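Local coordinates for protein transcriptional regulator WhiB1 (Mycobacterium tuberculosis H37Rv, PDB 6ONO) that binds a [4Fe-4S] cluster that reacts with nitric oxide and acts as a probably redox-responsive transcriptional repressor, at residues A[2-6]-A[45-49]; A[33-37]-A[59-64]; A[50-56]-A[68-72]. All coordinates share one frame; numbering follows the deposited sequence. Where two conformers were deposited one is given.

Contact 1: A[2-6]-A[45-49]. With SF4 (iron/sulfur cluster), chain E.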
ATOM      1  N   ASP A   2      -1.983  21.248  -2.950  1.00 62.54           N
ATOM      2  CA  ASP A   2      -1.964  19.792  -2.823  1.00 58.66           C
ATOM      3  C   ASP A   2      -2.910  19.295  -1.737  1.00 59.49           C
ATOM      4  O   ASP A   2      -2.845  19.730  -0.585  1.00 58.70           O
ATOM      5  CB  ASP A   2      -0.537  19.298  -2.545  1.00 59.78           C
ATOM      6  CG  ASP A   2      -0.411  17.777  -2.600  1.00 54.66           C
ATOM      7  OD1 ASP A   2      -1.424  17.075  -2.820  1.00 49.64           O
ATOM      8  OD2 ASP A   2       0.718  17.277  -2.417  1.00 65.56           O
ATOM      9  N   TRP A   3      -3.775  18.356  -2.130  1.00 45.71           N
ATOM     10  CA  TRP A   3      -4.824  17.859  -1.251  1.00 42.88           C
ATOM     11  C   TRP A   3      -4.274  16.972  -0.144  1.00 40.09           C
ATOM     12  O   TRP A   3      -4.935  16.806   0.888  1.00 39.53           O
ATOM     13  CB  TRP A   3      -5.864  17.074  -2.046  1.00 40.09           C
ATOM     14  CG  TRP A   3      -5.302  15.907  -2.805  1.00 40.22           C
ATOM     15  CD1 TRP A   3      -4.806  15.913  -4.080  1.00 38.56           C
ATOM     16  CD2 TRP A   3      -5.156  14.564  -2.326  1.00 33.46           C
ATOM     17  NE1 TRP A   3      -4.384  14.650  -4.430  1.00 35.64           N
ATOM     18  CE2 TRP A   3      -4.580  13.808  -3.369  1.00 32.55           C
ATOM     19  CE3 TRP A   3      -5.471  13.922  -1.120  1.00 31.05           C
ATOM     20  CZ2 TRP A   3      -4.314  12.439  -3.239  1.00 29.46           C
ATOM     21  CZ3 TRP A   3      -5.202  12.575  -0.996  1.00 27.98           C
ATOM     22  CH2 TRP A   3      -4.624  11.849  -2.048  1.00 27.27           C
ATOM     23  N   ARG A   4      -3.106  16.362  -0.355  1.00 43.94           N
ATOM     24  CA  ARG A   4      -2.537  15.475   0.653  1.00 43.17           C
ATOM     25  C   ARG A   4      -2.242  16.217   1.948  1.00 46.00           C
ATOM     26  O   ARG A   4      -2.152  15.586   3.006  1.00 44.80           O
ATOM     27  CB  ARG A   4      -1.265  14.807   0.119  1.00 43.37           C
ATOM     28  CG  ARG A   4      -1.521  13.767  -0.970  1.00 38.62           C
ATOM     29  CD  ARG A   4      -0.214  13.169  -1.505  1.00 39.46           C
ATOM     30  NE  ARG A   4      -0.471  12.179  -2.545  1.00 36.87           N
ATOM     31  CZ  ARG A   4      -0.453  10.861  -2.351  1.00 46.43           C
ATOM     32  NH1 ARG A   4      -0.176  10.364  -1.155  1.00 33.91           N
ATOM     33  NH2 ARG A   4      -0.720  10.033  -3.353  1.00 33.36           N
ATOM     34  N   HIS A   5      -2.084  17.542   1.887  1.00 49.13           N
ATOM     35  CA  HIS A   5      -1.885  18.319   3.104  1.00 53.39           C
ATOM     36  C   HIS A   5      -3.095  18.231   4.026  1.00 47.77           C
ATOM     37  O   HIS A   5      -2.952  18.355   5.247  1.00 53.40           O
ATOM     38  CB  HIS A   5      -1.612  19.786   2.759  1.00 59.46           C
ATOM     39  CG  HIS A   5      -0.298  20.022   2.082  1.00 57.00           C
ATOM     40  ND1 HIS A   5      -0.201  20.470   0.781  1.00 75.43           N
ATOM     41  CD2 HIS A   5       0.973  19.901   2.532  1.00 66.42           C
ATOM     42  CE1 HIS A   5       1.074  20.604   0.455  1.00 73.15           C
ATOM     43  NE2 HIS A   5       1.806  20.263   1.500  1.00 68.62           N
ATOM     44  N   LYS A   6      -4.283  18.001   3.470  1.00 48.21           N
ATOM     45  CA  LYS A   6      -5.516  17.969   4.244  1.00 45.20           C
ATOM     46  C   LYS A   6      -5.992  16.555   4.568  1.00 47.13           C
ATOM     47  O   LYS A   6      -7.113  16.390   5.059  1.00 47.81           O
ATOM     48  CB  LYS A   6      -6.610  18.748   3.514  1.00 46.93           C
ATOM     49  CG  LYS A   6      -6.355  20.260   3.480  1.00 53.58           C
ATOM     50  CD  LYS A   6      -7.504  21.013   2.818  1.00 63.22           C
ATOM     51  CE  LYS A   6      -7.405  21.005   1.296  1.00 68.70           C
ATOM     52  NZ  LYS A   6      -6.238  21.783   0.787  1.00 73.96           N
ATOM     53  N   GLU A  45     -10.882  13.916  -3.970  1.00 36.28           N
ATOM     54  CA  GLU A  45      -9.537  14.023  -4.530  1.00 36.73           C
ATOM     55  C   GLU A  45      -8.733  12.754  -4.279  1.00 36.62           C
ATOM     56  O   GLU A  45      -8.030  12.264  -5.174  1.00 36.94           O
ATOM     57  CB  GLU A  45      -8.808  15.224  -3.930  1.00 39.37           C
ATOM     58  CG  GLU A  45      -9.357  16.595  -4.299  1.00 48.19           C
ATOM     59  CD  GLU A  45     -10.664  16.921  -3.606  1.00 48.98           C
ATOM     60  OE1 GLU A  45     -11.084  16.150  -2.718  1.00 45.15           O
ATOM     61  OE2 GLU A  45     -11.262  17.968  -3.933  1.00 54.95           O
ATOM     62  N   CYS A  46      -8.817  12.209  -3.064  1.00 28.59           N
ATOM     63  CA  CYS A  46      -8.115  10.964  -2.762  1.00 24.94           C
ATOM     64  C   CYS A  46      -8.592   9.832  -3.665  1.00 23.53           C
ATOM     65  O   CYS A  46      -7.780   9.114  -4.263  1.00 22.66           O
ATOM     66  CB  CYS A  46      -8.309  10.598  -1.291  1.00 23.81           C
ATOM     67  SG  CYS A  46      -7.402   9.132  -0.788  1.00 21.70           S
ATOM     68  N   LEU A  47      -9.914   9.640  -3.756  1.00 23.83           N
ATOM     69  CA  LEU A  47     -10.444   8.576  -4.600  1.00 21.98           C
ATOM     70  C   LEU A  47     -10.031   8.776  -6.047  1.00 23.71           C
ATOM     71  O   LEU A  47      -9.633   7.822  -6.722  1.00 23.20           O
ATOM     72  CB  LEU A  47     -11.974   8.515  -4.502  1.00 22.21           C
ATOM     73  CG  LEU A  47     -12.597   7.469  -5.435  1.00 22.12           C
ATOM     74  CD1 LEU A  47     -12.138   6.056  -5.078  1.00 20.11           C
ATOM     75  CD2 LEU A  47     -14.111   7.561  -5.391  1.00 23.03           C
ATOM     76  N   SER A  48     -10.153  10.007  -6.551  1.00 27.45           N
ATOM     77  CA  SER A  48      -9.770  10.289  -7.929  0.65 29.54           C
ATOM     78  C   SER A  48      -8.316   9.898  -8.178  1.00 31.49           C
ATOM     79  O   SER A  48      -8.006   9.230  -9.169  1.00 30.44           O
ATOM     80  CB  SER A  48      -9.989  11.771  -8.241  0.65 34.91           C
ATOM     81  OG  SER A  48     -11.243  12.219  -7.752  0.65 36.41           O
ATOM     82  N   TRP A  49      -7.414  10.307  -7.287  1.00 31.23           N
ATOM     83  CA  TRP A  49      -6.006   9.976  -7.483  1.00 30.41           C
ATOM     84  C   TRP A  49      -5.769   8.470  -7.418  1.00 29.35           C
ATOM     85  O   TRP A  49      -5.017   7.920  -8.233  1.00 27.20           O
ATOM     86  CB  TRP A  49      -5.154  10.692  -6.447  1.00 33.26           C
ATOM     87  CG  TRP A  49      -3.709  10.644  -6.758  1.00 32.66           C
ATOM     88  CD1 TRP A  49      -3.002  11.529  -7.520  1.00 37.06           C
ATOM     89  CD2 TRP A  49      -2.776   9.657  -6.320  1.00 30.46           C
ATOM     90  NE1 TRP A  49      -1.684  11.154  -7.581  1.00 33.88           N
ATOM     91  CE2 TRP A  49      -1.518  10.009  -6.846  1.00 32.93           C
ATOM     92  CE3 TRP A  49      -2.880   8.509  -5.521  1.00 25.87           C
ATOM     93  CZ2 TRP A  49      -0.371   9.255  -6.608  1.00 32.29           C
ATOM     94  CZ3 TRP A  49      -1.739   7.768  -5.284  1.00 25.68           C
ATOM     95  CH2 TRP A  49      -0.506   8.137  -5.827  1.00 29.60           C
TER
HETATM   96 FE1  SF4 E 101      -6.900   9.441   3.886  1.00 25.40          FE
HETATM   97 FE2  SF4 E 101      -9.391   8.449   3.424  1.00 21.46          FE
HETATM   98 FE3  SF4 E 101      -7.937   9.510   1.354  1.00 23.82          FE
HETATM   99 FE4  SF4 E 101      -8.918  11.149   3.294  1.00 27.11          FE
HETATM  100  S1  SF4 E 101     -10.130   9.899   1.848  1.00 26.48           S
HETATM  101  S2  SF4 E 101      -6.834  11.187   2.415  1.00 25.45           S
HETATM  102  S3  SF4 E 101      -8.770   9.794   5.125  1.00 25.14           S
HETATM  103  S4  SF4 E 101      -7.405   7.654   2.575  1.00 22.92           S
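W3 lays its indole against the start of the 45-49 segment, with one ring face turned to the helix backbone. E45 CB sits over the five-membered ring, 3.7 Å from W3 CG, and C46 CA stands over the six-membered ring, 4.0 Å from its centroid; both are CH-pi contacts. With chi1 at 58°, W3 CG lies between its backbone N and carbonyl carbon, a rotamer that sends the ring across to the helix. The opposite face is covered near its rim by R4 CG, so the indole is held between its neighbour in sequence and the helix. At its far end, W3 CZ3 meets C46 CB at 3.7 Å, and a cluster sulfide lies near the ring plane. C46 SG binds the iron FE3 of the cluster at 2.2 Å. W3 CZ2 touches W49 CB at 3.7 Å, the two indoles being inclined at 55°.

R4 adds a cation-pi contact. Its extended chain stands the guanidinium on edge over the six-membered ring face of W49, the planes 89° apart, with R4 NH2 3.1 Å from W49 CH2; R4 NH1 forms a hydrogen bond to the backbone of a partner protein. The outer side is looser: E45 bends its carboxylate away from W3, while exposed D2 and H5 tie the turn together, D2 OD1 accepting from R4 N in an Asx turn and D2 O from H5 ND1. The partner protein packs on W3, R4, H5 and W49. The 3-10 segment lies against V42 and the first two turns of helix 43-53, beside the cluster.

Contact 2: A[33-37]-A[59-64]. With SF4 (iron/sulfur cluster), chain E.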
ATOM      1  N   ALA A  33     -11.594   2.124   8.671  1.00 16.99           N
ATOM      2  CA  ALA A  33     -10.905   3.027   7.744  1.00 16.97           C
ATOM      3  C   ALA A  33     -11.879   3.984   7.043  1.00 17.66           C
ATOM      4  O   ALA A  33     -11.613   5.196   6.907  1.00 17.16           O
ATOM      5  CB  ALA A  33     -10.118   2.218   6.716  1.00 15.52           C
ATOM      6  N   LYS A  34     -13.000   3.450   6.552  1.00 18.88           N
ATOM      7  CA  LYS A  34     -13.986   4.284   5.880  1.00 20.33           C
ATOM      8  C   LYS A  34     -14.520   5.376   6.800  1.00 23.71           C
ATOM      9  O   LYS A  34     -14.858   6.460   6.327  1.00 23.25           O
ATOM     10  CB  LYS A  34     -15.142   3.432   5.368  1.00 19.05           C
ATOM     11  CG  LYS A  34     -14.840   2.609   4.141  1.00 18.32           C
ATOM     12  CD  LYS A  34     -16.089   1.827   3.724  1.00 19.15           C
ATOM     13  CE  LYS A  34     -15.853   1.102   2.421  1.00 21.21           C
ATOM     14  NZ  LYS A  34     -17.087   0.478   1.899  1.00 24.02           N
ATOM     15  N   LEU A  35     -14.632   5.098   8.101  1.00 21.38           N
ATOM     16  CA  LEU A  35     -15.062   6.133   9.038  1.00 26.19           C
ATOM     17  C   LEU A  35     -14.109   7.318   9.037  1.00 29.82           C
ATOM     18  O   LEU A  35     -14.540   8.467   9.195  1.00 31.79           O
ATOM     19  CB  LEU A  35     -15.181   5.566  10.449  1.00 26.37           C
ATOM     20  CG  LEU A  35     -16.418   4.705  10.694  1.00 25.66           C
ATOM     21  CD1 LEU A  35     -16.426   4.203  12.123  1.00 26.66           C
ATOM     22  CD2 LEU A  35     -17.668   5.482  10.391  1.00 26.42           C
ATOM     23  N   VAL A  36     -12.809   7.062   8.888  1.00 22.26           N
ATOM     24  CA  VAL A  36     -11.848   8.153   8.754  1.00 29.01           C
ATOM     25  C   VAL A  36     -12.101   8.913   7.463  1.00 23.53           C
ATOM     26  O   VAL A  36     -12.194  10.148   7.450  1.00 28.04           O
ATOM     27  CB  VAL A  36     -10.403   7.621   8.815  1.00 29.50           C
ATOM     28  CG1 VAL A  36      -9.408   8.775   8.684  1.00 32.05           C
ATOM     29  CG2 VAL A  36     -10.165   6.831  10.100  1.00 22.07           C
ATOM     30  N   CYS A  37     -12.225   8.184   6.352  1.00 23.48           N
ATOM     31  CA  CYS A  37     -12.461   8.864   5.076  1.00 24.04           C
ATOM     32  C   CYS A  37     -13.722   9.728   5.111  1.00 28.24           C
ATOM     33  O   CYS A  37     -13.790  10.768   4.441  1.00 30.86           O
ATOM     34  CB  CYS A  37     -12.556   7.843   3.950  1.00 21.28           C
ATOM     35  SG  CYS A  37     -11.041   6.914   3.699  1.00 20.34           S
ATOM     36  N   VAL A  59      -7.601   0.948   1.402  1.00 15.17           N
ATOM     37  CA  VAL A  59      -8.769   1.821   1.388  1.00 14.98           C
ATOM     38  C   VAL A  59      -8.309   3.236   1.043  1.00 18.79           C
ATOM     39  O   VAL A  59      -7.450   3.810   1.733  1.00 16.33           O
ATOM     40  CB  VAL A  59      -9.498   1.795   2.743  1.00 14.86           C
ATOM     41  CG1 VAL A  59     -10.662   2.753   2.740  1.00 15.09           C
ATOM     42  CG2 VAL A  59      -9.967   0.360   3.103  1.00 15.06           C
ATOM     43  N   TRP A  60      -8.859   3.784  -0.041  1.00 14.76           N
ATOM     44  CA  TRP A  60      -8.615   5.146  -0.494  1.00 15.76           C
ATOM     45  C   TRP A  60      -9.958   5.792  -0.764  1.00 18.16           C
ATOM     46  O   TRP A  60     -10.869   5.135  -1.278  1.00 16.22           O
ATOM     47  CB  TRP A  60      -7.794   5.207  -1.790  1.00 16.54           C
ATOM     48  CG  TRP A  60      -6.448   4.525  -1.744  1.00 16.43           C
ATOM     49  CD1 TRP A  60      -6.202   3.199  -1.510  1.00 18.45           C
ATOM     50  CD2 TRP A  60      -5.175   5.131  -1.979  1.00 17.56           C
ATOM     51  NE1 TRP A  60      -4.852   2.947  -1.572  1.00 16.37           N
ATOM     52  CE2 TRP A  60      -4.197   4.116  -1.854  1.00 21.45           C
ATOM     53  CE3 TRP A  60      -4.761   6.435  -2.275  1.00 19.10           C
ATOM     54  CZ2 TRP A  60      -2.830   4.363  -2.017  1.00 18.70           C
ATOM     55  CZ3 TRP A  60      -3.407   6.682  -2.440  1.00 20.40           C
ATOM     56  CH2 TRP A  60      -2.458   5.649  -2.313  1.00 20.13           C
ATOM     57  N   GLY A  61     -10.075   7.072  -0.412  1.00 19.42           N
ATOM     58  CA  GLY A  61     -11.231   7.875  -0.770  1.00 20.20           C
ATOM     59  C   GLY A  61     -12.566   7.290  -0.352  1.00 21.39           C
ATOM     60  O   GLY A  61     -13.571   7.468  -1.043  1.00 21.24           O
ATOM     61  N   GLY A  62     -12.588   6.587   0.776  1.00 16.88           N
ATOM     62  CA  GLY A  62     -13.810   5.970   1.257  1.00 16.78           C
ATOM     63  C   GLY A  62     -14.235   4.709   0.538  1.00 16.30           C
ATOM     64  O   GLY A  62     -15.371   4.271   0.742  1.00 16.80           O
HETATM   65  N   MSE A  63     -13.378   4.127  -0.307  1.00 17.21           N
HETATM   66  CA  MSE A  63     -13.674   2.862  -0.996  1.00 18.67           C
HETATM   67  C   MSE A  63     -12.614   1.793  -0.680  1.00 18.70           C
HETATM   68  O   MSE A  63     -11.419   2.100  -0.626  1.00 16.85           O
HETATM   69  CB  MSE A  63     -13.729   3.045  -2.524  1.00 18.28           C
HETATM   70  CG  MSE A  63     -14.709   4.081  -3.048  1.00 24.01           C
HETATM   71 SE   MSE A  63     -15.160   3.655  -4.906  0.54 22.71          SE
HETATM   72  CE  MSE A  63     -16.393   2.200  -4.597  1.00 30.67           C
ATOM     73  N   SER A  64     -13.048   0.544  -0.517  1.00 15.94           N
ATOM     74  CA  SER A  64     -12.133  -0.565  -0.319  1.00 15.88           C
ATOM     75  C   SER A  64     -11.518  -0.974  -1.650  1.00 16.44           C
ATOM     76  O   SER A  64     -11.960  -0.556  -2.725  1.00 17.13           O
ATOM     77  CB  SER A  64     -12.845  -1.766   0.307  1.00 16.52           C
ATOM     78  OG  SER A  64     -13.675  -2.399  -0.643  1.00 18.19           O
TER
HETATM   79 FE1  SF4 E 101      -6.900   9.441   3.886  1.00 25.40          FE
HETATM   80 FE2  SF4 E 101      -9.391   8.449   3.424  1.00 21.46          FE
HETATM   81 FE3  SF4 E 101      -7.937   9.510   1.354  1.00 23.82          FE
HETATM   82 FE4  SF4 E 101      -8.918  11.149   3.294  1.00 27.11          FE
HETATM   83  S1  SF4 E 101     -10.130   9.899   1.848  1.00 26.48           S
HETATM   84  S2  SF4 E 101      -6.834  11.187   2.415  1.00 25.45           S
HETATM   85  S3  SF4 E 101      -8.770   9.794   5.125  1.00 25.14           S
HETATM   86  S4  SF4 E 101      -7.405   7.654   2.575  1.00 22.92           S
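C37 SG binds the iron FE2 of the cluster at 2.3 Å and lies 3.3 Å from G62 N, so the thiolate rests against the backbone of the 59-64 loop as well as on the metal. An amide so close would probably soften the charge on the sulfur. With chi1 at -63°, SG stands beside the C37 backbone N, directed at both iron and turn. That turn is type I' from W60 to M63, with G61 and G62 at positive phi; it is closed by the pair M63 N to W60 O and W60 N to M63 O. G61 CA approaches the cluster sulfide S1 at 3.5 Å.

A33 CB meets V59 CB at 4.0 Å in the buried interior. K34 runs out extended beside the carbonyl of G62, its CE 3.6 Å from G62 O, and its ammonium forms a salt bridge to E67. S64 is the N-cap of helix 65-71, and with E67 accepting from S64 N the arrangement is consistent with a capping box. The sequence and the tight glycine turn mark the GVWGG motif of the WhiB family, here forming one wall of the [4Fe-4S] pocket.

Contact 3: A[50-56]-A[68-72]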
ATOM      1  N   ALA A  50      -6.414   7.785  -6.467  1.00 25.34           N
ATOM      2  CA  ALA A  50      -6.252   6.338  -6.366  1.00 25.95           C
ATOM      3  C   ALA A  50      -6.716   5.640  -7.635  1.00 26.71           C
ATOM      4  O   ALA A  50      -6.040   4.728  -8.129  1.00 26.05           O
ATOM      5  CB  ALA A  50      -7.015   5.799  -5.155  1.00 22.75           C
ATOM      6  N   LEU A  51      -7.873   6.050  -8.175  1.00 23.93           N
ATOM      7  CA  LEU A  51      -8.375   5.449  -9.408  1.00 25.24           C
ATOM      8  C   LEU A  51      -7.476   5.787 -10.588  1.00 28.68           C
ATOM      9  O   LEU A  51      -7.131   4.905 -11.382  1.00 28.34           O
ATOM     10  CB  LEU A  51      -9.804   5.907  -9.690  1.00 26.14           C
ATOM     11  CG  LEU A  51     -10.893   5.466  -8.704  1.00 24.64           C
ATOM     12  CD1 LEU A  51     -12.205   6.100  -9.079  1.00 26.08           C
ATOM     13  CD2 LEU A  51     -11.027   3.947  -8.636  1.00 23.53           C
ATOM     14  N   ASN A  52      -7.060   7.052 -10.710  1.00 34.18           N
ATOM     15  CA  ASN A  52      -6.307   7.444 -11.892  1.00 37.09           C
ATOM     16  C   ASN A  52      -4.919   6.825 -11.902  1.00 40.34           C
ATOM     17  O   ASN A  52      -4.386   6.532 -12.978  1.00 41.88           O
ATOM     18  CB  ASN A  52      -6.210   8.969 -12.001  1.00 43.21           C
ATOM     19  CG  ASN A  52      -7.517   9.611 -12.451  1.00 51.74           C
ATOM     20  OD1 ASN A  52      -8.322   8.990 -13.152  1.00 48.39           O
ATOM     21  ND2 ASN A  52      -7.724  10.869 -12.067  1.00 53.83           N
ATOM     22  N   THR A  53      -4.323   6.592 -10.732  1.00 34.77           N
ATOM     23  CA  THR A  53      -3.009   5.966 -10.700  1.00 34.38           C
ATOM     24  C   THR A  53      -3.065   4.452 -10.516  1.00 30.16           C
ATOM     25  O   THR A  53      -2.024   3.799 -10.613  1.00 31.71           O
ATOM     26  CB  THR A  53      -2.147   6.584  -9.582  1.00 31.82           C
ATOM     27  OG1 THR A  53      -2.757   6.318  -8.315  1.00 32.30           O
ATOM     28  CG2 THR A  53      -2.016   8.092  -9.767  1.00 34.24           C
ATOM     29  N   GLY A  54      -4.239   3.871 -10.305  1.00 37.19           N
ATOM     30  CA  GLY A  54      -4.325   2.424 -10.256  1.00 39.26           C
ATOM     31  C   GLY A  54      -3.823   1.818  -8.963  1.00 37.10           C
ATOM     32  O   GLY A  54      -3.143   0.783  -8.988  1.00 37.03           O
ATOM     33  N   GLN A  55      -4.096   2.459  -7.835  1.00 28.40           N
ATOM     34  CA  GLN A  55      -3.718   1.911  -6.535  1.00 28.42           C
ATOM     35  C   GLN A  55      -4.610   0.716  -6.225  1.00 25.57           C
ATOM     36  O   GLN A  55      -5.795   0.876  -5.923  1.00 28.98           O
ATOM     37  CB  GLN A  55      -3.834   2.987  -5.463  1.00 23.22           C
ATOM     38  CG  GLN A  55      -2.990   4.235  -5.742  1.00 29.29           C
ATOM     39  CD  GLN A  55      -1.509   3.945  -5.955  1.00 29.46           C
ATOM     40  OE1 GLN A  55      -0.932   3.064  -5.310  1.00 31.77           O
ATOM     41  NE2 GLN A  55      -0.878   4.702  -6.851  1.00 29.97           N
ATOM     42  N   ASP A  56      -4.052  -0.492  -6.315  1.00 26.60           N
ATOM     43  CA  ASP A  56      -4.891  -1.683  -6.219  1.00 28.63           C
ATOM     44  C   ASP A  56      -5.151  -2.109  -4.777  1.00 27.92           C
ATOM     45  O   ASP A  56      -6.214  -2.664  -4.495  1.00 32.86           O
ATOM     46  CB  ASP A  56      -4.253  -2.836  -6.989  1.00 32.92           C
ATOM     47  CG  ASP A  56      -4.500  -2.744  -8.475  1.00 51.50           C
ATOM     48  OD1 ASP A  56      -5.210  -1.804  -8.899  1.00 56.39           O
ATOM     49  OD2 ASP A  56      -3.989  -3.612  -9.215  1.00 72.43           O
ATOM     50  N   ARG A  68     -13.074  -0.543  -5.512  1.00 19.59           N
ATOM     51  CA  ARG A  68     -12.431   0.161  -6.617  1.00 20.30           C
ATOM     52  C   ARG A  68     -12.154  -0.790  -7.769  1.00 22.10           C
ATOM     53  O   ARG A  68     -12.289  -0.420  -8.939  1.00 23.76           O
ATOM     54  CB  ARG A  68     -11.135   0.835  -6.138  1.00 19.00           C
ATOM     55  CG  ARG A  68     -11.372   1.874  -5.032  1.00 17.78           C
ATOM     56  CD  ARG A  68     -10.190   2.824  -4.883  1.00 17.46           C
ATOM     57  NE  ARG A  68      -8.932   2.088  -4.767  1.00 17.10           N
ATOM     58  CZ  ARG A  68      -8.509   1.485  -3.662  1.00 16.09           C
ATOM     59  NH1 ARG A  68      -9.248   1.531  -2.572  1.00 15.25           N
ATOM     60  NH2 ARG A  68      -7.343   0.828  -3.660  1.00 16.28           N
ATOM     61  N   ARG A  69     -11.762  -2.029  -7.459  1.00 24.60           N
ATOM     62  CA  ARG A  69     -11.470  -2.998  -8.512  1.00 26.73           C
ATOM     63  C   ARG A  69     -12.711  -3.325  -9.324  1.00 30.60           C
ATOM     64  O   ARG A  69     -12.656  -3.419 -10.559  1.00 30.88           O
ATOM     65  CB  ARG A  69     -10.888  -4.267  -7.898  1.00 30.75           C
ATOM     66  CG  ARG A  69     -10.575  -5.332  -8.910  1.00 37.60           C
ATOM     67  CD  ARG A  69      -9.754  -6.446  -8.290  1.00 49.01           C
ATOM     68  NE  ARG A  69      -8.514  -5.958  -7.686  1.00 41.85           N
ATOM     69  CZ  ARG A  69      -8.270  -5.964  -6.379  1.00 38.31           C
ATOM     70  NH1 ARG A  69      -9.181  -6.436  -5.538  1.00 44.07           N
ATOM     71  NH2 ARG A  69      -7.115  -5.509  -5.915  1.00 32.36           N
ATOM     72  N   ALA A  70     -13.849  -3.488  -8.654  1.00 32.87           N
ATOM     73  CA  ALA A  70     -15.073  -3.738  -9.396  1.00 40.53           C
ATOM     74  C   ALA A  70     -15.431  -2.544 -10.263  1.00 34.08           C
ATOM     75  O   ALA A  70     -16.065  -2.709 -11.311  1.00 36.20           O
ATOM     76  CB  ALA A  70     -16.216  -4.071  -8.437  1.00 31.78           C
ATOM     77  N   LEU A  71     -15.022  -1.336  -9.857  1.00 35.04           N
ATOM     78  CA  LEU A  71     -15.304  -0.168 -10.694  1.00 34.47           C
ATOM     79  C   LEU A  71     -14.573  -0.235 -12.037  1.00 41.43           C
ATOM     80  O   LEU A  71     -15.123   0.175 -13.066  1.00 54.41           O
ATOM     81  CB  LEU A  71     -14.944   1.109  -9.937  1.00 38.72           C
ATOM     82  CG  LEU A  71     -15.561   2.456 -10.301  1.00 40.52           C
ATOM     83  CD1 LEU A  71     -17.077   2.395 -10.599  1.00 35.98           C
ATOM     84  CD2 LEU A  71     -15.287   3.388  -9.140  1.00 37.26           C
ATOM     85  N   LYS A  72     -13.339  -0.748 -12.060  1.00 44.69           N
ATOM     86  CA  LYS A  72     -12.559  -0.824 -13.304  1.00 52.33           C
ATOM     87  C   LYS A  72     -12.567  -2.248 -13.855  1.00 47.67           C
ATOM     88  O   LYS A  72     -11.594  -2.991 -13.732  1.00 67.29           O
ATOM     89  CB  LYS A  72     -11.128  -0.355 -13.086  1.00 50.32           C
ATOM     90  CG  LYS A  72     -10.963   0.998 -12.457  1.00 51.44           C
ATOM     91  CD  LYS A  72      -9.482   1.264 -12.367  1.00 58.20           C
ATOM     92  CE  LYS A  72      -9.171   2.700 -12.081  1.00 58.94           C
ATOM     93  NZ  LYS A  72      -7.705   2.913 -12.219  1.00 59.37           N
TER
HETATM   94  O   HOH W   1      -7.911   2.236  -7.421  1.00 17.06           O
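Helix 43-53 ends within the 50-56 segment, and the chain leaving it passes by the last turn of helix 65-71, with L51 CA 7.2 Å from R68 CA and D56 CA 7.1 Å from R69 CA. The helix end is a Schellman motif: G54 takes positive phi and Q55 N returns to A50 O at 3.0 Å. This reversal brings the carbonyl of Q55 round to face the second helix.

R68 is the arginine that uses it. R68 NH2 donates to Q55 O at 2.7 Å along a nearly straight line, 175° at the hydrogen; the acceptor lies in the guanidinium plane, whereas the donor stands above the carbonyl plane by 41°. A water takes the N-H of R68 NE at 2.8 Å and donates to Q55 O, with a weak third bond to A50 O. The bend of R68 at chi3 (-50°) turns the guanidinium toward these oxygens, and R68 NH1 reaches on to G58 O. Beneath the polar end, L51 CD2 packs 4.0 Å from R68 CB, while L51 CD1 meets L71 CD2 at 4.1 Å, the two leucines crossing at about a right angle. R69 NH2 comes near D56 O without a hydrogen bond; salt bridges to D66 and E65 hold R69 instead. The placement of the K72 ammonium beside L51 is doubtful.

Q55 O thus receives one bond from R68 NH2 and one from the water that R68 NE holds. The carbonyl dipoles of Q55 and G58 and the water would probably stabilise the positive charge of this buried arginine, and bonds at NE and NH2 fix its plane.

Contacts 1 and 2 approach the cluster from different parts of the chain, and each supplies one cysteine ligand, C46 and C37; C9 and C40, also in the pocket, are the expected other two. They also touch directly, C46 SG lying 3.4 Å from G61 N, so the glycine turn of contact 2 adjoins both thiolates. Contact 3 is further out: the side chain of A50 is about 8 Å from the cluster. W60 bridges the gap, its CB 3.5 Å from A50 CB and its CD1 3.4 Å from R68 NH2, while W60 CZ3 lies 3.5 Å from W49 CZ3 of contact 1. Contacts 1 and 3 share helix 43-53, with L47 CD1 3.8 Å from R68 CD.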